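Protein kinase A regulatory subunit, putative (Trypanosoma cruzi, PDB 6HYI) probably acts as the regulatory subunit of protein kinase A, carrying two cyclic nucleotide-binding domains, each of which holds an inosine. Local coordinates at residues 67-72 with 123-128; 82-87 with 107-112; 189-194 with 245-250; 236-241 with 259-264. One frame throughout, in Å; residues are numbered along the deposited sequence.

Interaction 1: residues 67-72 with 123-128. With NOS (inosine), chain B.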
# COMPACT_ATOMS: atom_id res chain seq x y z
N LYS A 67 17.34 13.49 -15.79
CA LYS A 67 16.96 13.46 -17.19
C LYS A 67 16.92 12.03 -17.69
O LYS A 67 17.52 11.12 -17.11
CB LYS A 67 17.96 14.26 -18.04
CG LYS A 67 18.02 15.75 -17.74
CD LYS A 67 19.16 16.39 -18.52
CE LYS A 67 19.16 17.91 -18.40
NZ LYS A 67 18.08 18.56 -19.20
N HIS A 68 16.21 11.83 -18.81
CA HIS A 68 16.19 10.55 -19.48
C HIS A 68 17.60 9.96 -19.56
O HIS A 68 18.55 10.65 -19.93
CB HIS A 68 15.64 10.74 -20.90
CG HIS A 68 15.49 9.46 -21.65
ND1 HIS A 68 16.45 9.00 -22.54
CD2 HIS A 68 14.51 8.53 -21.65
CE1 HIS A 68 16.06 7.84 -23.04
NE2 HIS A 68 14.88 7.53 -22.52
N ASP A 69 17.71 8.69 -19.19
CA ASP A 69 18.92 7.88 -19.23
C ASP A 69 19.85 8.13 -18.05
O ASP A 69 20.85 7.41 -17.92
CB ASP A 69 19.71 7.99 -20.56
CG ASP A 69 19.16 7.07 -21.65
OD1 ASP A 69 18.29 6.22 -21.35
OD2 ASP A 69 19.63 7.18 -22.80
N ASP A 70 19.57 9.09 -17.18
CA ASP A 70 20.36 9.24 -15.97
C ASP A 70 20.16 8.03 -15.08
O ASP A 70 19.05 7.49 -14.97
CB ASP A 70 19.91 10.46 -15.16
CG ASP A 70 20.39 11.78 -15.74
OD1 ASP A 70 21.18 11.78 -16.70
OD2 ASP A 70 19.96 12.84 -15.21
N CYS A 71 21.23 7.59 -14.42
CA CYS A 71 21.14 6.56 -13.39
C CYS A 71 21.04 7.23 -12.03
O CYS A 71 21.98 7.90 -11.59
CB CYS A 71 22.34 5.63 -13.46
SG CYS A 71 22.31 4.62 -14.92
N ILE A 72 19.90 7.06 -11.36
CA ILE A 72 19.75 7.57 -10.01
C ILE A 72 20.71 6.85 -9.08
O ILE A 72 21.31 7.45 -8.18
CB ILE A 72 18.30 7.45 -9.53
CG1 ILE A 72 17.39 8.33 -10.39
CG2 ILE A 72 18.20 7.83 -8.07
CD1 ILE A 72 15.93 8.16 -10.09
N THR A 123 20.41 -1.23 -10.92
CA THR A 123 20.51 0.10 -11.50
C THR A 123 19.12 0.69 -11.69
O THR A 123 18.18 -0.00 -12.08
CB THR A 123 21.26 0.02 -12.84
OG1 THR A 123 22.60 -0.38 -12.57
CG2 THR A 123 21.27 1.36 -13.56
N VAL A 124 18.98 1.97 -11.38
CA VAL A 124 17.73 2.70 -11.52
C VAL A 124 17.97 3.75 -12.58
O VAL A 124 18.74 4.69 -12.36
CB VAL A 124 17.32 3.36 -10.19
CG1 VAL A 124 16.01 4.11 -10.34
CG2 VAL A 124 17.21 2.32 -9.08
N LYS A 125 17.31 3.62 -13.74
CA LYS A 125 17.61 4.44 -14.91
C LYS A 125 16.35 5.16 -15.36
O LYS A 125 15.35 4.53 -15.69
CB LYS A 125 18.17 3.57 -16.03
CG LYS A 125 18.79 4.33 -17.18
CD LYS A 125 19.44 3.35 -18.15
CE LYS A 125 20.09 4.08 -19.31
NZ LYS A 125 21.32 4.81 -18.89
N VAL A 126 16.42 6.50 -15.42
CA VAL A 126 15.24 7.29 -15.78
C VAL A 126 14.84 6.98 -17.22
O VAL A 126 15.67 7.00 -18.13
CB VAL A 126 15.56 8.78 -15.59
CG1 VAL A 126 14.40 9.64 -16.07
CG2 VAL A 126 15.87 9.06 -14.13
N CYS A 127 13.54 6.71 -17.43
CA CYS A 127 13.06 6.39 -18.77
C CYS A 127 12.02 7.35 -19.32
O CYS A 127 11.57 7.17 -20.46
CB CYS A 127 12.55 4.94 -18.85
SG CYS A 127 11.23 4.55 -17.70
N THR A 128 11.63 8.37 -18.57
CA THR A 128 10.85 9.48 -19.09
C THR A 128 11.79 10.63 -19.43
O THR A 128 12.99 10.58 -19.16
CB THR A 128 9.79 9.91 -18.06
OG1 THR A 128 10.41 10.03 -16.77
CG2 THR A 128 8.67 8.88 -17.98
N9 NOS B . 14.62 -2.77 -6.82
C4 NOS B . 13.58 -3.34 -7.17
N3 NOS B . 12.36 -2.98 -7.50
C2 NOS B . 11.45 -3.90 -7.89
N1 NOS B . 11.77 -5.22 -7.93
C6 NOS B . 12.98 -5.61 -7.60
O6 NOS B . 13.25 -6.78 -7.65
C5 NOS B . 13.91 -4.69 -7.22
N7 NOS B . 15.28 -4.74 -6.81
C8 NOS B . 15.63 -3.45 -6.56
C5' NOS B . 18.05 -0.24 -6.26
O5' NOS B . 18.44 -1.58 -6.00
C4' NOS B . 16.57 -0.05 -6.07
O4' NOS B . 15.83 -0.73 -7.13
C1' NOS B . 14.72 -1.35 -6.58
C2' NOS B . 14.53 -0.86 -5.18
O2' NOS B . 13.81 0.37 -5.19
C3' NOS B . 15.98 -0.63 -4.79
O3' NOS B . 16.16 0.21 -3.66
O HOH W 1 11.88 5.88 -22.95
O HOH W 2 16.34 5.10 -20.02
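Val126 lays its isopropyl group against the type II turn Lys67-Asp70, with CB 3.4 Å from Lys67 O, the oxygen that also receives the turn's own bond from Asp70 N. Its CG1 lies closer to the Lys67 carbonyl and its CG2 closer to that of Asp70; Phe66 and Leu131 of the neighbouring sheet also pack on this side chain. Lys125 runs straight out to CE and then bends (chi4 71°), which carries NZ back to Asp69 O at 2.8 Å. The carboxylate of Asp69 stays beyond salt-bridge range, OD1 lying 4.1 Å from Lys125 NZ, so the ammonium's hydrogen bond across this contact is to a main-chain oxygen, and the carboxylate can add at most a longer-range attraction. A water donates to both Asp69 OD1 and Val126 O. His68 turns the edge of its ring to the last carbonyls of the partner, CD2 being 3.5 Å from Cys127 O, with Thr128 O also near the ring plane. Backbone bonds tie the rest: Asp69 N to Val126 O, Val126 N to Asp70 O at 2.8 Å (168° at the hydrogen), and Ile72 N to Val124 O. On the buried side Ile72 CD1 touches Val124 CG1 at 4.1 Å, and the other branch of Val124 faces the inosine ribose. Cys71 and Lys125 form a non-hydrogen-bonded antiparallel pair. A tight turn that takes the chain from strand 62-67 of one sheet to strand 71-73 of the other is in keeping with the jelly-roll beta sandwich of a cyclic nucleotide-binding domain, a member of the cupin clan.

Interaction 2: residues 82-87 with 107-112. With NOS (inosine), chain B.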
# COMPACT_ATOMS: atom_id res chain seq x y z
N LYS A 82 20.64 6.85 0.01
CA LYS A 82 19.57 7.84 0.02
C LYS A 82 18.29 7.17 -0.44
O LYS A 82 18.31 6.18 -1.17
CB LYS A 82 19.88 9.01 -0.89
CG LYS A 82 21.03 9.87 -0.39
CD LYS A 82 21.34 10.98 -1.39
CE LYS A 82 22.06 10.43 -2.61
NZ LYS A 82 23.52 10.26 -2.36
N LEU A 83 17.17 7.73 0.00
CA LEU A 83 15.85 7.24 -0.37
C LEU A 83 15.24 8.29 -1.28
O LEU A 83 15.18 9.47 -0.90
CB LEU A 83 14.98 7.05 0.87
CG LEU A 83 13.55 6.62 0.58
CD1 LEU A 83 13.53 5.22 0.03
CD2 LEU A 83 12.71 6.70 1.85
N TYR A 84 14.80 7.89 -2.46
CA TYR A 84 14.16 8.80 -3.40
C TYR A 84 12.69 8.44 -3.53
O TYR A 84 12.35 7.29 -3.80
CB TYR A 84 14.78 8.67 -4.79
CG TYR A 84 16.22 9.08 -4.84
CD1 TYR A 84 17.21 8.23 -4.39
CD2 TYR A 84 16.58 10.32 -5.35
CE1 TYR A 84 18.54 8.61 -4.44
CE2 TYR A 84 17.89 10.70 -5.42
CZ TYR A 84 18.87 9.85 -4.96
OH TYR A 84 20.18 10.24 -5.02
N ILE A 85 11.82 9.42 -3.31
CA ILE A 85 10.39 9.28 -3.56
C ILE A 85 10.06 10.09 -4.80
O ILE A 85 10.33 11.29 -4.86
CB ILE A 85 9.55 9.72 -2.36
CG1 ILE A 85 10.03 9.05 -1.06
CG2 ILE A 85 8.07 9.42 -2.66
CD1 ILE A 85 9.90 7.53 -1.04
N ILE A 86 9.50 9.43 -5.80
CA ILE A 86 9.32 10.04 -7.11
C ILE A 86 8.07 10.92 -7.09
O ILE A 86 6.97 10.45 -6.80
CB ILE A 86 9.20 8.97 -8.19
CG1 ILE A 86 10.50 8.15 -8.25
CG2 ILE A 86 8.85 9.61 -9.53
CD1 ILE A 86 10.36 6.89 -9.08
N GLN A 87 8.25 12.20 -7.42
CA GLN A 87 7.12 13.08 -7.65
C GLN A 87 6.53 12.83 -9.04
O GLN A 87 5.31 12.64 -9.18
CB GLN A 87 7.58 14.53 -7.51
CG GLN A 87 6.50 15.55 -7.88
CD GLN A 87 7.00 16.97 -7.74
OE1 GLN A 87 7.57 17.34 -6.71
NE2 GLN A 87 6.79 17.79 -8.77
N THR A 107 6.37 6.19 -6.11
CA THR A 107 7.13 5.05 -5.63
C THR A 107 8.50 5.49 -5.12
O THR A 107 8.94 6.62 -5.35
CB THR A 107 7.27 3.97 -6.71
OG1 THR A 107 8.10 4.43 -7.79
CG2 THR A 107 5.90 3.55 -7.22
N ALA A 108 9.16 4.58 -4.42
CA ALA A 108 10.46 4.84 -3.84
C ALA A 108 11.53 4.00 -4.51
O ALA A 108 11.27 2.88 -4.98
CB ALA A 108 10.45 4.52 -2.34
N VAL A 109 12.74 4.54 -4.56
CA VAL A 109 13.93 3.76 -4.89
C VAL A 109 14.99 4.01 -3.84
O VAL A 109 15.11 5.11 -3.29
CB VAL A 109 14.48 4.01 -6.30
CG1 VAL A 109 13.51 3.52 -7.35
CG2 VAL A 109 14.80 5.49 -6.49
N GLY A 110 15.78 2.97 -3.57
CA GLY A 110 16.82 3.04 -2.56
C GLY A 110 16.42 2.42 -1.24
O GLY A 110 17.27 2.32 -0.34
N GLU A 111 15.16 2.00 -1.10
CA GLU A 111 14.69 1.50 0.19
C GLU A 111 15.26 0.13 0.51
O GLU A 111 15.46 -0.20 1.68
CB GLU A 111 13.16 1.49 0.22
CG GLU A 111 12.50 0.24 -0.37
CD GLU A 111 12.67 0.07 -1.87
OE1 GLU A 111 12.40 -1.06 -2.35
OE2 GLU A 111 13.06 1.02 -2.58
N LEU A 112 15.52 -0.69 -0.51
CA LEU A 112 16.09 -2.01 -0.26
C LEU A 112 17.45 -1.88 0.42
O LEU A 112 17.74 -2.57 1.40
CB LEU A 112 16.19 -2.77 -1.59
CG LEU A 112 16.58 -4.24 -1.65
CD1 LEU A 112 16.30 -4.75 -3.06
CD2 LEU A 112 18.03 -4.44 -1.29
N9 NOS B . 14.62 -2.77 -6.82
C4 NOS B . 13.58 -3.34 -7.17
N3 NOS B . 12.36 -2.98 -7.50
C2 NOS B . 11.45 -3.90 -7.89
N1 NOS B . 11.77 -5.22 -7.93
C6 NOS B . 12.98 -5.61 -7.60
O6 NOS B . 13.25 -6.78 -7.65
C5 NOS B . 13.91 -4.69 -7.22
N7 NOS B . 15.28 -4.74 -6.81
C8 NOS B . 15.63 -3.45 -6.56
C5' NOS B . 18.05 -0.24 -6.26
O5' NOS B . 18.44 -1.58 -6.00
C4' NOS B . 16.57 -0.05 -6.07
O4' NOS B . 15.83 -0.73 -7.13
C1' NOS B . 14.72 -1.35 -6.58
C2' NOS B . 14.53 -0.86 -5.18
O2' NOS B . 13.81 0.37 -5.19
C3' NOS B . 15.98 -0.63 -4.79
O3' NOS B . 16.16 0.21 -3.66
O HOH W 3 19.57 3.75 -0.77
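The phenol ring of Tyr84 meets the partner strand at its edge, where Val109 O lies near the ring plane, 3.9 Å from CD1; Ile72, Met73, Ala133 and Val135 pack on the same side chain. Beside it, Tyr84 CB rests on Val109 CG2 at 3.6 Å. The second flat group, the carboxylate of Glu111, splits its oxygens: OE2 accepts from the inosine O2' at 2.8 Å, while OE1 bonds to the hydroxyl of Tyr172, which should limit its rotation. Tyr84 and Val109 form a hydrogen-bonded antiparallel pair, and Ile86 N continues the pairing to Thr107 O. On the opposite face of the sheet the chain of Ile85, folded back at chi2 (-63°), presses CD1 against Ala108 CB at 3.3 Å, closer than two methyl groups normally sit. Leu83 CD1 spans Ala108 and Glu111 CB. Gly110 closes the strand with positive phi (99°) and takes the N-cap position of helix 111-116; a water joins its O to Lys82 O. Gly110 N donates to the inosine O3' at 2.8 Å. Backbone hydrogen bonds, with apolar packing on both faces, thus hold a strand end whose polar groups suit an uncharged ribose diol, a carboxylate accepting from one hydroxyl and a main-chain N-H donating to the other.

Interaction 3: residues 189-194 with 245-250. With NOS (inosine), chain C.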
# COMPACT_ATOMS: atom_id res chain seq x y z
N GLY A 189 -19.68 -12.83 15.37
CA GLY A 189 -20.74 -11.86 15.47
C GLY A 189 -20.30 -10.43 15.39
O GLY A 189 -21.16 -9.54 15.28
N GLU A 190 -18.99 -10.16 15.42
CA GLU A 190 -18.51 -8.80 15.24
C GLU A 190 -18.50 -8.43 13.76
O GLU A 190 -18.27 -9.28 12.89
CB GLU A 190 -17.12 -8.63 15.85
CG GLU A 190 -17.17 -8.58 17.36
CD GLU A 190 -15.84 -8.21 17.99
OE1 GLU A 190 -14.78 -8.62 17.46
OE2 GLU A 190 -15.86 -7.51 19.02
N TYR A 191 -18.82 -7.17 13.49
CA TYR A 191 -18.87 -6.66 12.12
C TYR A 191 -17.48 -6.16 11.74
O TYR A 191 -16.90 -5.31 12.43
CB TYR A 191 -19.89 -5.53 12.02
CG TYR A 191 -21.32 -6.02 11.85
CD1 TYR A 191 -21.88 -6.92 12.75
CD2 TYR A 191 -22.10 -5.58 10.78
CE1 TYR A 191 -23.19 -7.37 12.59
CE2 TYR A 191 -23.41 -6.02 10.63
CZ TYR A 191 -23.94 -6.92 11.53
OH TYR A 191 -25.24 -7.36 11.38
N ILE A 192 -16.96 -6.70 10.64
CA ILE A 192 -15.71 -6.21 10.06
C ILE A 192 -15.98 -5.00 9.20
O ILE A 192 -15.25 -4.00 9.27
CB ILE A 192 -15.08 -7.35 9.25
CG1 ILE A 192 -14.82 -8.55 10.17
CG2 ILE A 192 -13.79 -6.88 8.55
CD1 ILE A 192 -14.37 -9.78 9.43
N ILE A 193 -17.03 -5.06 8.40
CA ILE A 193 -17.48 -3.94 7.57
C ILE A 193 -18.96 -3.76 7.82
O ILE A 193 -19.69 -4.75 7.95
CB ILE A 193 -17.22 -4.22 6.08
CG1 ILE A 193 -15.72 -4.31 5.82
CG2 ILE A 193 -17.87 -3.16 5.21
CD1 ILE A 193 -15.37 -4.86 4.45
N HIS A 194 -19.40 -2.52 7.92
CA HIS A 194 -20.81 -2.19 7.99
C HIS A 194 -21.26 -1.61 6.66
O HIS A 194 -20.53 -0.85 6.02
CB HIS A 194 -21.09 -1.13 9.07
CG HIS A 194 -21.19 -1.69 10.45
ND1 HIS A 194 -22.39 -2.09 11.00
CD2 HIS A 194 -20.25 -1.90 11.40
CE1 HIS A 194 -22.18 -2.53 12.23
NE2 HIS A 194 -20.89 -2.42 12.49
N VAL A 245 -21.54 -1.70 0.30
CA VAL A 245 -22.85 -2.18 -0.11
C VAL A 245 -23.22 -3.48 0.58
O VAL A 245 -24.20 -4.12 0.20
CB VAL A 245 -22.96 -2.30 -1.65
CG1 VAL A 245 -22.74 -0.91 -2.31
CG2 VAL A 245 -21.98 -3.31 -2.17
N ALA A 246 -22.48 -3.87 1.61
CA ALA A 246 -22.82 -5.04 2.39
C ALA A 246 -22.13 -4.90 3.73
O ALA A 246 -21.11 -4.21 3.86
CB ALA A 246 -22.35 -6.31 1.68
N ASP A 247 -22.70 -5.56 4.73
CA ASP A 247 -21.96 -5.86 5.94
C ASP A 247 -21.09 -7.08 5.70
O ASP A 247 -21.41 -7.95 4.89
CB ASP A 247 -22.92 -6.24 7.07
CG ASP A 247 -23.97 -5.20 7.33
OD1 ASP A 247 -23.60 -4.05 7.66
OD2 ASP A 247 -25.17 -5.54 7.23
N VAL A 248 -19.99 -7.16 6.44
CA VAL A 248 -19.21 -8.39 6.50
C VAL A 248 -19.05 -8.71 7.98
O VAL A 248 -18.54 -7.88 8.74
CB VAL A 248 -17.84 -8.27 5.82
CG1 VAL A 248 -17.10 -9.58 5.93
CG2 VAL A 248 -18.02 -7.88 4.34
N VAL A 249 -19.53 -9.88 8.38
CA VAL A 249 -19.65 -10.26 9.78
C VAL A 249 -18.83 -11.52 10.02
O VAL A 249 -18.92 -12.48 9.25
CB VAL A 249 -21.13 -10.52 10.14
CG1 VAL A 249 -21.28 -10.83 11.62
CG2 VAL A 249 -21.98 -9.32 9.74
N ALA A 250 -18.05 -11.53 11.10
CA ALA A 250 -17.31 -12.73 11.46
C ALA A 250 -18.28 -13.81 11.90
O ALA A 250 -19.14 -13.57 12.75
CB ALA A 250 -16.34 -12.41 12.60
N9 NOS C . -19.32 -7.81 -1.16
C4 NOS C . -19.46 -8.88 -1.79
N3 NOS C . -18.84 -10.05 -1.80
C2 NOS C . -19.29 -11.03 -2.62
N1 NOS C . -20.36 -10.84 -3.43
C6 NOS C . -20.99 -9.69 -3.46
O6 NOS C . -21.93 -9.57 -4.22
C5 NOS C . -20.55 -8.69 -2.62
N7 NOS C . -20.98 -7.35 -2.36
C8 NOS C . -20.12 -6.88 -1.43
C5' NOS C . -18.48 -4.36 1.30
O5' NOS C . -19.39 -3.97 0.29
C4' NOS C . -17.70 -5.58 0.89
O4' NOS C . -18.57 -6.75 0.86
C1' NOS C . -18.24 -7.54 -0.22
C2' NOS C . -16.96 -7.02 -0.82
O2' NOS C . -15.82 -7.55 -0.15
C3' NOS C . -17.11 -5.54 -0.51
O3' NOS C . -15.90 -4.82 -0.60
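With chi1 at -82°, CG of Tyr191 stands opposite the carbonyl carbon, and the ring swings back across the partner strand; Val249 keeps CG1 opposite its own N, which leaves CG2 to meet that ring. The methyl sits almost over the ring centre, 3.5 Å from CG2 of Val249 to the centroid of Tyr191 and 9° off the normal, a CH-pi contact. At the rim of the same ring comes Asp247, its CG 3.4 Å from Tyr191 CE2 and its carboxylate turned 70° from the ring. That buried acid is well supplied with partners: OD2 makes a salt bridge with Arg215 and OD1 accepts from Tyr195 N, which would probably stabilise the charged form. Between these contacts a classic beta bulge, Ile192 and Ile193 opposite Val248, kinks the edge strand 191-193 of a jelly-roll sheet, whose chain comes from strand 181-186 of the other sheet. Val248 O takes two donors, Ile192 N at 2.7 Å and Ile193 N at 3.2 Å, the latter on a lone pair in the carbonyl plane. Val248 N donates to Ile193 O, and the two side chains run alongside each other, pointing the same way, with CD1 of Ile193 4.0 Å from CG2 of Val248. That methyl of Val248 also lies 3.7 Å from the inosine O4'. Three residues earlier, Val245 N donates to the nucleoside O5' at 3.1 Å.

Interaction 4: residues 236-241 with 259-264. With NOS (inosine), chain C.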
# COMPACT_ATOMS: atom_id res chain seq x y z
N LEU A 236 -14.16 -3.83 -3.28
CA LEU A 236 -15.09 -3.37 -4.31
C LEU A 236 -15.23 -1.85 -4.28
O LEU A 236 -15.26 -1.19 -5.33
CB LEU A 236 -16.45 -4.03 -4.15
CG LEU A 236 -16.44 -5.55 -4.28
CD1 LEU A 236 -17.85 -6.06 -4.16
CD2 LEU A 236 -15.83 -6.00 -5.62
N GLU A 237 -15.33 -1.29 -3.07
CA GLU A 237 -15.46 0.15 -2.90
C GLU A 237 -14.24 0.88 -3.44
O GLU A 237 -14.36 2.01 -3.93
CB GLU A 237 -15.64 0.44 -1.42
CG GLU A 237 -17.00 -0.02 -0.87
CD GLU A 237 -17.17 -1.53 -0.81
OE1 GLU A 237 -16.21 -2.24 -0.47
OE2 GLU A 237 -18.28 -2.01 -1.12
N PHE A 238 -13.06 0.26 -3.33
CA PHE A 238 -11.83 0.88 -3.81
C PHE A 238 -11.77 0.86 -5.33
O PHE A 238 -11.26 1.79 -5.95
CB PHE A 238 -10.61 0.09 -3.32
CG PHE A 238 -10.43 0.04 -1.82
CD1 PHE A 238 -11.33 0.63 -0.95
CD2 PHE A 238 -9.32 -0.63 -1.31
CE1 PHE A 238 -11.12 0.54 0.43
CE2 PHE A 238 -9.12 -0.71 0.05
CZ PHE A 238 -10.01 -0.13 0.92
N LEU A 239 -12.26 -0.22 -5.94
CA LEU A 239 -12.22 -0.34 -7.39
C LEU A 239 -13.21 0.60 -8.05
O LEU A 239 -12.91 1.20 -9.09
CB LEU A 239 -12.55 -1.77 -7.80
CG LEU A 239 -11.57 -2.83 -7.28
CD1 LEU A 239 -12.15 -4.20 -7.58
CD2 LEU A 239 -10.21 -2.64 -7.95
N ASN A 240 -14.40 0.74 -7.48
CA ASN A 240 -15.51 1.40 -8.16
C ASN A 240 -15.98 2.66 -7.45
O ASN A 240 -16.98 3.25 -7.86
CB ASN A 240 -16.63 0.40 -8.43
CG ASN A 240 -16.21 -0.66 -9.43
OD1 ASN A 240 -15.51 -0.35 -10.40
ND2 ASN A 240 -16.63 -1.90 -9.21
N ASN A 241 -15.26 3.10 -6.41
CA ASN A 241 -15.45 4.42 -5.82
C ASN A 241 -16.88 4.63 -5.31
O ASN A 241 -17.59 5.55 -5.71
CB ASN A 241 -15.04 5.53 -6.79
CG ASN A 241 -13.55 5.57 -7.04
OD1 ASN A 241 -12.74 5.43 -6.12
ND2 ASN A 241 -13.17 5.77 -8.29
N LEU A 259 -5.33 -3.53 5.11
CA LEU A 259 -4.64 -2.56 4.26
C LEU A 259 -5.52 -1.32 4.11
O LEU A 259 -6.71 -1.44 3.79
CB LEU A 259 -4.45 -3.16 2.85
CG LEU A 259 -3.87 -2.28 1.75
CD1 LEU A 259 -2.42 -1.99 2.08
CD2 LEU A 259 -4.00 -2.94 0.38
N ASN A 260 -4.95 -0.13 4.31
CA ASN A 260 -5.74 1.09 4.13
C ASN A 260 -5.87 1.44 2.66
O ASN A 260 -4.97 1.20 1.85
CB ASN A 260 -5.13 2.27 4.87
CG ASN A 260 -6.08 3.45 4.94
OD1 ASN A 260 -6.03 4.35 4.10
ND2 ASN A 260 -6.99 3.43 5.91
N ARG A 261 -7.01 2.05 2.32
CA ARG A 261 -7.28 2.43 0.94
C ARG A 261 -6.18 3.33 0.37
O ARG A 261 -5.93 3.28 -0.84
CB ARG A 261 -8.62 3.16 0.89
CG ARG A 261 -9.14 3.37 -0.50
CD ARG A 261 -10.50 4.04 -0.42
NE ARG A 261 -11.07 4.23 -1.74
CZ ARG A 261 -12.27 4.77 -1.96
NH1 ARG A 261 -13.01 5.17 -0.93
NH2 ARG A 261 -12.70 4.90 -3.20
N ARG A 262 -5.55 4.15 1.21
CA ARG A 262 -4.53 5.06 0.68
C ARG A 262 -3.32 4.32 0.12
O ARG A 262 -2.56 4.91 -0.65
CB ARG A 262 -4.11 6.08 1.72
CG ARG A 262 -3.36 5.49 2.90
CD ARG A 262 -3.30 6.46 4.08
NE ARG A 262 -2.89 5.81 5.33
CZ ARG A 262 -1.69 5.94 5.89
NH1 ARG A 262 -0.76 6.69 5.31
NH2 ARG A 262 -1.40 5.32 7.03
N HIS A 263 -3.15 3.05 0.48
CA HIS A 263 -2.03 2.25 -0.03
C HIS A 263 -2.43 1.27 -1.12
O HIS A 263 -1.57 0.60 -1.68
CB HIS A 263 -1.36 1.50 1.12
CG HIS A 263 -0.82 2.42 2.16
ND1 HIS A 263 -1.14 2.32 3.50
CD2 HIS A 263 0.01 3.48 2.05
CE1 HIS A 263 -0.53 3.28 4.16
NE2 HIS A 263 0.17 4.00 3.30
N PHE A 264 -3.72 1.22 -1.47
CA PHE A 264 -4.21 0.18 -2.36
C PHE A 264 -3.55 0.26 -3.73
O PHE A 264 -3.08 -0.75 -4.26
CB PHE A 264 -5.72 0.38 -2.50
CG PHE A 264 -6.39 -0.59 -3.40
CD1 PHE A 264 -6.49 -1.93 -3.05
CD2 PHE A 264 -6.97 -0.16 -4.59
CE1 PHE A 264 -7.14 -2.83 -3.88
CE2 PHE A 264 -7.61 -1.05 -5.42
CZ PHE A 264 -7.69 -2.39 -5.07
N9 NOS C . -19.32 -7.81 -1.16
C4 NOS C . -19.46 -8.88 -1.79
N3 NOS C . -18.84 -10.05 -1.80
C2 NOS C . -19.29 -11.03 -2.62
N1 NOS C . -20.36 -10.84 -3.43
C6 NOS C . -20.99 -9.69 -3.46
O6 NOS C . -21.93 -9.57 -4.22
C5 NOS C . -20.55 -8.69 -2.62
N7 NOS C . -20.98 -7.35 -2.36
C8 NOS C . -20.12 -6.88 -1.43
C5' NOS C . -18.48 -4.36 1.30
O5' NOS C . -19.39 -3.97 0.29
C4' NOS C . -17.70 -5.58 0.89
O4' NOS C . -18.57 -6.75 0.86
C1' NOS C . -18.24 -7.54 -0.22
C2' NOS C . -16.96 -7.02 -0.82
O2' NOS C . -15.82 -7.55 -0.15
C3' NOS C . -17.11 -5.54 -0.51
O3' NOS C . -15.90 -4.82 -0.60
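The carbon chain of an arginine laid over an aromatic ring marks this contact: Arg261 lies stretched along Phe238 with CG over the centre of the ring, 3.6 Å from the centroid. Setting CG anti to the backbone N (chi1 -169°) and keeping the chain extended to NE sends it past the phenylalanine in the opposite direction. The guanidinium plane is only 7° from that of the ring, yet the group has travelled past it, towards the C-terminal end of helix 235-240. There Glu237 O lies over its face, 3.4 Å from Arg261 NH2 and too poorly aimed for a hydrogen bond, while Asn241 OD1 is at its edge, 3.0 Å from the same nitrogen. NH2 also bonds to Ser299 O, which links the C-terminal segment to this arginine. Helix 235-240 is the short helix of the nucleotide pocket, at the place of the phosphate-binding cassette of cyclic nucleotide-binding domains, and the partner is the end of strand 254-260 with the start of helix 264-268. Phe238 and Phe264 form a T-shaped pair, the edge of Phe238 on the face of Phe264, centroids 5.2 Å apart and planes at 72°. Phe238 CB lies over that face too, and Leu239 CD2 reaches its edge, 3.8 Å from Phe264 CZ. Leu202, Ile272 and Leu275 also pack on the Phe264 side chain. One residue before Phe238, the end of the Glu237 side chain leads away from this contact and accepts hydrogen bonds from two ribose hydroxyls, O3' on OE1 at 2.6 Å and O5' on OE2 at 2.7 Å.

Interactions 1 and 3 occupy matching places in the two domains, each joining the corner strand to the strand after the pocket helix; their centres lie 46 Å apart, on opposite sides of the chain's centre. Both rest on backbone bonds, but interaction 1 is only partly buried and relies on a turn and waters, interaction 3 on a bulge and an aromatic face. Interactions 2 and 4 are buried, as 3 is, and lie nearer the middle of the chain. Each includes part of the pocket helix, yet 2 is sheet pairing and 4 is ring and arginine packing without a clear hydrogen bond across. Interaction 2 nests within the loop closed by 1, whereas 3 and 4 interleave; 1 and 2 touch one inosine, 3 and 4 the other.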